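Oligopeptide-binding protein AppA (Bacillus subtilis, PDB 1XOC) binds oligopeptides outside the cell membrane and delivers them to an ABC transporter, the App permease, which can substitute for the Opp system in sporulation and genetic competence. Local coordinates at residues Lys359-Leu364 with Gly388-Thr393; Arg284-Thr289 with Gln337-Ala342; Asn272-Leu277 with Tyr442-Asn447. All blocks are in the same frame, centred on the assembly; numbering follows the deposited sequence.

Contact 1: Lys359-Leu364 with Gly388-Thr393; sequences KFSFTL and GIEVKT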
# COMPACT_ATOMS: atom_id res chain seq x y z
N LYS A 359 -15.95 15.34 26.01
CA LYS A 359 -14.69 16.07 25.93
C LYS A 359 -13.97 15.63 24.68
O LYS A 359 -14.14 14.50 24.25
CB LYS A 359 -13.85 15.84 27.19
CG LYS A 359 -13.20 14.47 27.34
CD LYS A 359 -12.45 14.33 28.69
CE LYS A 359 -11.46 13.14 28.68
NZ LYS A 359 -10.22 13.38 29.50
N PHE A 360 -13.20 16.53 24.09
CA PHE A 360 -12.48 16.24 22.86
C PHE A 360 -11.19 15.51 23.25
O PHE A 360 -10.15 16.14 23.45
CB PHE A 360 -12.18 17.51 22.07
CG PHE A 360 -12.12 17.30 20.58
CD1 PHE A 360 -12.85 18.12 19.73
CD2 PHE A 360 -11.34 16.29 20.01
CE1 PHE A 360 -12.80 17.96 18.36
CE2 PHE A 360 -11.29 16.12 18.62
CZ PHE A 360 -12.03 16.95 17.81
N SER A 361 -11.30 14.19 23.38
CA SER A 361 -10.24 13.32 23.82
C SER A 361 -10.29 12.03 23.01
O SER A 361 -11.35 11.42 22.90
CB SER A 361 -10.44 12.96 25.29
OG SER A 361 -9.47 12.03 25.72
N PHE A 362 -9.14 11.63 22.46
CA PHE A 362 -9.05 10.41 21.66
C PHE A 362 -7.65 9.83 21.65
O PHE A 362 -6.69 10.47 22.06
CB PHE A 362 -9.52 10.67 20.21
CG PHE A 362 -8.62 11.60 19.44
CD1 PHE A 362 -7.62 11.09 18.60
CD2 PHE A 362 -8.77 12.97 19.54
CE1 PHE A 362 -6.79 11.94 17.91
CE2 PHE A 362 -7.96 13.82 18.86
CZ PHE A 362 -6.97 13.31 18.02
N THR A 363 -7.55 8.61 21.12
CA THR A 363 -6.28 7.91 20.96
C THR A 363 -5.82 7.93 19.49
O THR A 363 -6.57 7.59 18.55
CB THR A 363 -6.40 6.48 21.49
OG1 THR A 363 -6.75 6.53 22.88
CG2 THR A 363 -5.10 5.69 21.31
N LEU A 364 -4.56 8.36 19.30
CA LEU A 364 -3.89 8.34 18.00
C LEU A 364 -2.90 7.17 17.93
O LEU A 364 -1.87 7.14 18.63
CB LEU A 364 -3.15 9.64 17.79
CG LEU A 364 -2.42 9.90 16.46
CD1 LEU A 364 -3.35 9.90 15.27
CD2 LEU A 364 -1.67 11.21 16.51
N GLY A 388 -6.76 22.78 23.04
CA GLY A 388 -7.68 22.13 23.97
C GLY A 388 -8.19 20.77 23.53
O GLY A 388 -9.28 20.36 23.93
N ILE A 389 -7.40 20.07 22.72
CA ILE A 389 -7.73 18.73 22.31
C ILE A 389 -6.73 17.76 22.94
O ILE A 389 -5.52 17.95 22.81
CB ILE A 389 -7.70 18.62 20.79
CG1 ILE A 389 -8.88 19.43 20.21
CG2 ILE A 389 -7.76 17.16 20.36
CD1 ILE A 389 -8.96 19.44 18.70
N GLU A 390 -7.25 16.72 23.60
CA GLU A 390 -6.46 15.75 24.34
C GLU A 390 -6.25 14.49 23.51
O GLU A 390 -7.20 13.81 23.12
CB GLU A 390 -7.18 15.40 25.66
CG GLU A 390 -6.50 14.32 26.49
CD GLU A 390 -7.19 14.07 27.83
OE1 GLU A 390 -8.36 13.64 27.87
OE2 GLU A 390 -6.54 14.31 28.86
N VAL A 391 -4.99 14.17 23.24
CA VAL A 391 -4.66 12.95 22.50
C VAL A 391 -3.73 12.04 23.30
O VAL A 391 -2.76 12.50 23.90
CB VAL A 391 -4.24 13.23 21.01
CG1 VAL A 391 -3.91 14.63 20.73
CG2 VAL A 391 -3.18 12.23 20.48
N LYS A 392 -4.12 10.76 23.37
CA LYS A 392 -3.31 9.67 23.88
C LYS A 392 -2.65 9.02 22.68
O LYS A 392 -3.33 8.71 21.70
CB LYS A 392 -4.19 8.63 24.59
CG LYS A 392 -3.40 7.43 25.18
CD LYS A 392 -4.27 6.46 26.02
CE LYS A 392 -4.95 5.42 25.12
NZ LYS A 392 -4.02 4.37 24.61
N THR A 393 -1.35 8.79 22.74
CA THR A 393 -0.71 8.11 21.61
C THR A 393 -0.62 6.61 21.94
O THR A 393 -0.56 6.23 23.11
CB THR A 393 0.68 8.71 21.26
OG1 THR A 393 1.57 8.55 22.36
CG2 THR A 393 0.58 10.18 20.94
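Four backbone hydrogen bonds zip F360-L364 to E390-T393 in parallel register: E390 N to F360 O, F362 N to E390 O, K392 N to F362 O and L364 N to K392 O. N-H...O angles all at or above 158° and a strand angle of 28° show a parallel pair; helix 371-385, lying between the strands in sequence, makes it a beta-alpha-beta crossover.

Polar contacts gather on the face of S361 and E390. The extended side chain of E390 brings OE1 to K359 NZ in a salt bridge modelled so short that its exact length is doubtful, and to 2.9 Å from S361 OG, which donates to it on the anti side. A leucine in place of E390 would probably leave the K359 ammonium and the S361 hydroxyl without their shared acceptor.

Apolar contacts fill the other side. I389 CD1 stands 3.9 Å from the centroid of the F360 ring, over its face, while I389 CG2 meets F362 CE2 at the ring edge, 3.7 Å away. With CG between the backbone N and carbonyl carbon (chi1 66°), the F362 ring leans over V391 CB, 4.3 Å from its centroid. L364 packs on helix 371-385.

Chemically, the strand pair separates a charged surface from an aromatic-aliphatic core.

Contact 2: Arg284-Thr289 with Gln337-Ala342; sequences RQALTT and QMLAEA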
# COMPACT_ATOMS: atom_id res chain seq x y z
N ARG A 284 -12.80 18.41 11.16
CA ARG A 284 -11.66 17.85 10.44
C ARG A 284 -10.80 18.93 9.78
O ARG A 284 -9.58 18.88 9.87
CB ARG A 284 -12.09 16.81 9.40
CG ARG A 284 -12.75 15.60 10.01
CD ARG A 284 -12.86 14.48 9.03
NE ARG A 284 -13.56 14.88 7.80
CZ ARG A 284 -14.88 14.82 7.61
NH1 ARG A 284 -15.68 14.39 8.57
NH2 ARG A 284 -15.40 15.22 6.46
N GLN A 285 -11.44 19.92 9.18
CA GLN A 285 -10.72 21.06 8.62
C GLN A 285 -9.94 21.83 9.69
O GLN A 285 -8.83 22.30 9.45
CB GLN A 285 -11.68 22.01 7.90
CG GLN A 285 -12.32 21.45 6.63
CD GLN A 285 -13.33 22.40 6.03
OE1 GLN A 285 -13.66 22.28 4.85
NE2 GLN A 285 -13.84 23.34 6.83
N ALA A 286 -10.55 21.98 10.86
CA ALA A 286 -9.92 22.65 11.99
C ALA A 286 -8.68 21.89 12.48
O ALA A 286 -7.66 22.51 12.83
CB ALA A 286 -10.91 22.80 13.12
N LEU A 287 -8.76 20.57 12.52
CA LEU A 287 -7.63 19.75 12.97
C LEU A 287 -6.44 19.92 12.04
O LEU A 287 -5.31 20.08 12.48
CB LEU A 287 -8.03 18.28 13.06
CG LEU A 287 -9.06 17.90 14.12
CD1 LEU A 287 -9.69 16.54 13.85
CD2 LEU A 287 -8.44 17.90 15.49
N THR A 288 -6.70 19.92 10.74
CA THR A 288 -5.63 20.17 9.80
C THR A 288 -5.04 21.57 10.01
O THR A 288 -3.82 21.76 10.02
CB THR A 288 -6.15 20.03 8.36
OG1 THR A 288 -6.56 18.67 8.16
CG2 THR A 288 -5.06 20.40 7.35
N THR A 289 -5.92 22.54 10.20
CA THR A 289 -5.49 23.94 10.35
C THR A 289 -4.66 24.13 11.61
O THR A 289 -3.84 25.04 11.69
CB THR A 289 -6.73 24.87 10.38
OG1 THR A 289 -7.49 24.66 9.19
CG2 THR A 289 -6.35 26.34 10.45
N GLN A 337 -11.12 29.17 16.42
CA GLN A 337 -12.36 29.83 16.01
C GLN A 337 -13.28 28.85 15.30
O GLN A 337 -14.46 28.79 15.57
CB GLN A 337 -12.03 31.03 15.11
CG GLN A 337 -13.23 31.80 14.55
CD GLN A 337 -14.15 32.38 15.60
OE1 GLN A 337 -13.73 32.67 16.72
NE2 GLN A 337 -15.43 32.57 15.23
N MET A 338 -12.70 28.07 14.38
CA MET A 338 -13.46 27.05 13.66
C MET A 338 -14.10 26.04 14.61
O MET A 338 -15.24 25.64 14.41
CB MET A 338 -12.57 26.33 12.65
CG MET A 338 -12.15 27.19 11.47
SD MET A 338 -10.84 26.39 10.54
CE MET A 338 -11.78 25.20 9.61
N LEU A 339 -13.36 25.62 15.63
CA LEU A 339 -13.88 24.66 16.61
C LEU A 339 -15.00 25.28 17.45
O LEU A 339 -15.98 24.60 17.76
CB LEU A 339 -12.76 24.14 17.51
CG LEU A 339 -11.83 23.17 16.78
CD1 LEU A 339 -10.57 22.97 17.58
CD2 LEU A 339 -12.53 21.85 16.53
N ALA A 340 -14.84 26.55 17.81
CA ALA A 340 -15.87 27.29 18.54
C ALA A 340 -17.13 27.39 17.69
O ALA A 340 -18.23 27.12 18.18
CB ALA A 340 -15.36 28.67 18.92
N GLU A 341 -16.97 27.78 16.43
CA GLU A 341 -18.09 27.81 15.47
C GLU A 341 -18.78 26.45 15.35
O GLU A 341 -20.00 26.39 15.17
CB GLU A 341 -17.60 28.29 14.08
CG GLU A 341 -17.37 29.80 13.98
CD GLU A 341 -16.50 30.22 12.78
OE1 GLU A 341 -16.14 29.36 11.93
OE2 GLU A 341 -16.19 31.44 12.69
N ALA A 342 -18.01 25.37 15.45
CA ALA A 342 -18.54 24.00 15.40
C ALA A 342 -19.13 23.51 16.73
O ALA A 342 -19.51 22.35 16.84
CB ALA A 342 -17.48 23.03 14.91
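The helical segments 284-289 and 337-341 run nearly antiparallel, at 163°, with axes 9.1 Å apart and A286 facing M338 at a CA-CA distance of 5.9 Å. This is antiparallel packing of helix 281-289 against helix 332-341, with A286 at the point of close approach.

The small side chain of A286 permits this approach: its CB lies 3.9 Å from M338 CB and 3.8 Å from L339 CG, so one methyl group meets two successive residues of the opposite helix. M338 then reaches across the surface of helix 281-289. Its chain bends at the thioether (chi3 79°), bringing CE to 3.6 Å from Q285 CB and 3.7 Å from A286 N, while SD passes 4.0 Å from T289 OG1. The methionine crosses the side chains of Q285 and T289 at about a right angle.

T289 OG1 is turned back into its own helix and donates to Q285 O at 2.7 Å. That carbonyl also accepts from T289 N, the two donors arriving from opposite faces of its plane. Just before the segment, K282 of the same helix 281-289 gives its NZ to M338 O.

Between the two segments themselves no hydrogen bond forms, and their cohesion rests on buried dispersion contacts, with the threonine hydroxyl satisfied inside its own helix.

Contact 3: Asn272-Leu277 with Tyr442-Asn447; sequences NEKNEL and YVWYKN
K274 lays its aliphatic chain over the indole of W444, the stacking contact between the loop from strand 265-271 to helix 281-289 and the loop running up to helix 448-457, where N447 is the N-cap. CG sits 3.6 Å from the centroid of the five-membered ring, nearly on its normal, a CH-pi contact, and CD continues across the same face to lie 3.6 Å from NE1. The bend about the CG-CD bond (chi3 92°) turns CE off the line of CB and CG. W444 itself has positive phi and psi, a left-handed backbone conformation, and its ring also meets W410 edge-to-face.

E273 approaches differently. Its CG is anti to the carbonyl carbon and the chain beyond is extended, which carries the carboxylate alongside Y445. There OE1 comes 3.8 Å from CD1 at the ring edge, the carboxylate and ring planes being 73° apart. OE2 accepts from a water at 2.9 Å, and this water in turn accepts from K446 N, bridging the loops. Y445 directs its hydroxyl elsewhere, to D480.

The one direct hydrogen bond across is E273 N to V443 O, 2.9 Å with an angle of 162° at the hydrogen; the donor stands above the carbonyl plane. E273 follows N272 in a type I turn, N272 to N275, closed by N275 N to N272 O.

The chemistry thus divides: lysine methylenes cover an indole, while the glutamate joins the neighbouring backbone through its own N-H and, by its carboxylate, through water.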
# COMPACT_ATOMS: atom_id res chain seq x y z
N ASN A 272 -11.30 8.65 11.94
CA ASN A 272 -12.38 7.67 11.82
C ASN A 272 -13.73 8.32 12.08
O ASN A 272 -14.01 8.72 13.20
CB ASN A 272 -12.17 6.52 12.79
CG ASN A 272 -13.08 5.34 12.52
OD1 ASN A 272 -12.88 4.25 13.05
ND2 ASN A 272 -14.06 5.54 11.67
N GLU A 273 -14.55 8.44 11.03
CA GLU A 273 -15.87 9.10 11.14
C GLU A 273 -16.94 8.24 11.85
O GLU A 273 -18.07 8.70 12.08
CB GLU A 273 -16.33 9.59 9.77
CG GLU A 273 -15.31 10.53 9.14
CD GLU A 273 -15.75 11.14 7.86
OE1 GLU A 273 -14.86 11.47 7.04
OE2 GLU A 273 -16.97 11.28 7.66
N LYS A 274 -16.59 7.01 12.23
CA LYS A 274 -17.39 6.26 13.20
C LYS A 274 -17.35 6.96 14.54
O LYS A 274 -18.31 6.88 15.32
CB LYS A 274 -16.86 4.84 13.39
CG LYS A 274 -17.47 3.82 12.49
CD LYS A 274 -16.93 2.43 12.83
CE LYS A 274 -17.79 1.69 13.83
NZ LYS A 274 -17.01 0.54 14.43
N ASN A 275 -16.24 7.64 14.83
CA ASN A 275 -16.09 8.41 16.06
C ASN A 275 -16.78 9.77 15.91
O ASN A 275 -16.45 10.54 15.01
CB ASN A 275 -14.61 8.60 16.42
CG ASN A 275 -14.40 9.14 17.84
OD1 ASN A 275 -15.00 10.14 18.23
ND2 ASN A 275 -13.53 8.48 18.60
N GLU A 276 -17.72 10.04 16.82
CA GLU A 276 -18.47 11.29 16.88
C GLU A 276 -17.59 12.53 16.69
O GLU A 276 -18.03 13.52 16.10
CB GLU A 276 -19.14 11.42 18.26
CG GLU A 276 -20.12 10.32 18.65
CD GLU A 276 -20.40 10.28 20.18
OE1 GLU A 276 -20.95 11.27 20.73
OE2 GLU A 276 -20.05 9.25 20.83
N LEU A 277 -16.37 12.48 17.23
CA LEU A 277 -15.47 13.62 17.20
C LEU A 277 -15.14 14.06 15.79
O LEU A 277 -14.86 15.24 15.55
CB LEU A 277 -14.17 13.31 17.95
CG LEU A 277 -14.29 13.04 19.46
CD1 LEU A 277 -12.92 12.71 20.07
CD2 LEU A 277 -14.95 14.19 20.20
N TYR A 442 -11.50 2.89 5.36
CA TYR A 442 -11.42 2.56 6.77
C TYR A 442 -11.94 3.67 7.64
O TYR A 442 -12.26 3.43 8.80
CB TYR A 442 -9.97 2.33 7.17
CG TYR A 442 -9.24 1.22 6.43
CD1 TYR A 442 -9.87 0.04 6.08
CD2 TYR A 442 -7.90 1.38 6.07
CE1 TYR A 442 -9.18 -0.99 5.43
CE2 TYR A 442 -7.21 0.36 5.42
CZ TYR A 442 -7.85 -0.81 5.09
OH TYR A 442 -7.15 -1.83 4.45
N VAL A 443 -11.97 4.90 7.12
CA VAL A 443 -12.38 6.07 7.92
C VAL A 443 -13.86 6.45 7.79
O VAL A 443 -14.31 7.47 8.35
CB VAL A 443 -11.50 7.32 7.63
CG1 VAL A 443 -10.04 7.08 8.07
CG2 VAL A 443 -11.59 7.73 6.15
N TRP A 444 -14.63 5.65 7.04
CA TRP A 444 -16.07 5.88 6.91
C TRP A 444 -16.43 7.22 6.27
O TRP A 444 -17.40 7.88 6.66
CB TRP A 444 -16.75 5.71 8.27
CG TRP A 444 -16.79 4.29 8.69
CD1 TRP A 444 -15.72 3.47 8.95
CD2 TRP A 444 -17.95 3.51 8.84
NE1 TRP A 444 -16.17 2.21 9.28
CE2 TRP A 444 -17.54 2.20 9.21
CE3 TRP A 444 -19.33 3.77 8.70
CZ2 TRP A 444 -18.45 1.17 9.45
CZ3 TRP A 444 -20.24 2.74 8.94
CH2 TRP A 444 -19.79 1.45 9.30
N TYR A 445 -15.67 7.58 5.25
CA TYR A 445 -15.92 8.78 4.48
C TYR A 445 -17.01 8.57 3.44
O TYR A 445 -17.00 7.62 2.68
CB TYR A 445 -14.63 9.18 3.76
CG TYR A 445 -14.80 10.34 2.82
CD1 TYR A 445 -15.15 11.58 3.27
CD2 TYR A 445 -14.59 10.17 1.45
CE1 TYR A 445 -15.30 12.65 2.39
CE2 TYR A 445 -14.71 11.23 0.58
CZ TYR A 445 -15.06 12.46 1.05
OH TYR A 445 -15.19 13.50 0.16
N LYS A 446 -17.97 9.49 3.40
CA LYS A 446 -19.00 9.49 2.36
C LYS A 446 -19.36 10.89 1.90
O LYS A 446 -19.90 11.68 2.68
CB LYS A 446 -20.27 8.81 2.85
CG LYS A 446 -21.43 9.00 1.89
CD LYS A 446 -22.49 7.95 2.05
CE LYS A 446 -23.51 8.04 0.93
NZ LYS A 446 -24.57 7.02 1.10
N ASN A 447 -19.11 11.17 0.63
CA ASN A 447 -19.62 12.38 -0.00
C ASN A 447 -20.34 11.88 -1.24
O ASN A 447 -19.70 11.40 -2.16
CB ASN A 447 -18.48 13.35 -0.33
CG ASN A 447 -18.93 14.55 -1.13
OD1 ASN A 447 -19.87 14.47 -1.90
ND2 ASN A 447 -18.25 15.68 -0.94
O HOH W 1 -18.19 12.04 5.18

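How the contacts relate
The three contacts lie on the same side of the chain's centre, their own centres 15 to 16 Å apart. Along the sequence, contact 2 closes before contact 1 opens, and both are nested in the long loop closed by contact 3. Strands 358-367 and 390-396 of contact 1 share a mixed sheet with strand 265-271, which leads into the 272-277 loop and then helix 281-289. I389 CD1 of contact 1 packs on L287 CD2 of contact 2 at 3.6 Å; L277 of contact 3 packs on F360 and F362. A long, weak ion pair links E273 to R284. Sheet, helix pair and loops thus form one continuous region, which Y442 extends to the bound peptide through a weak hydrogen bond.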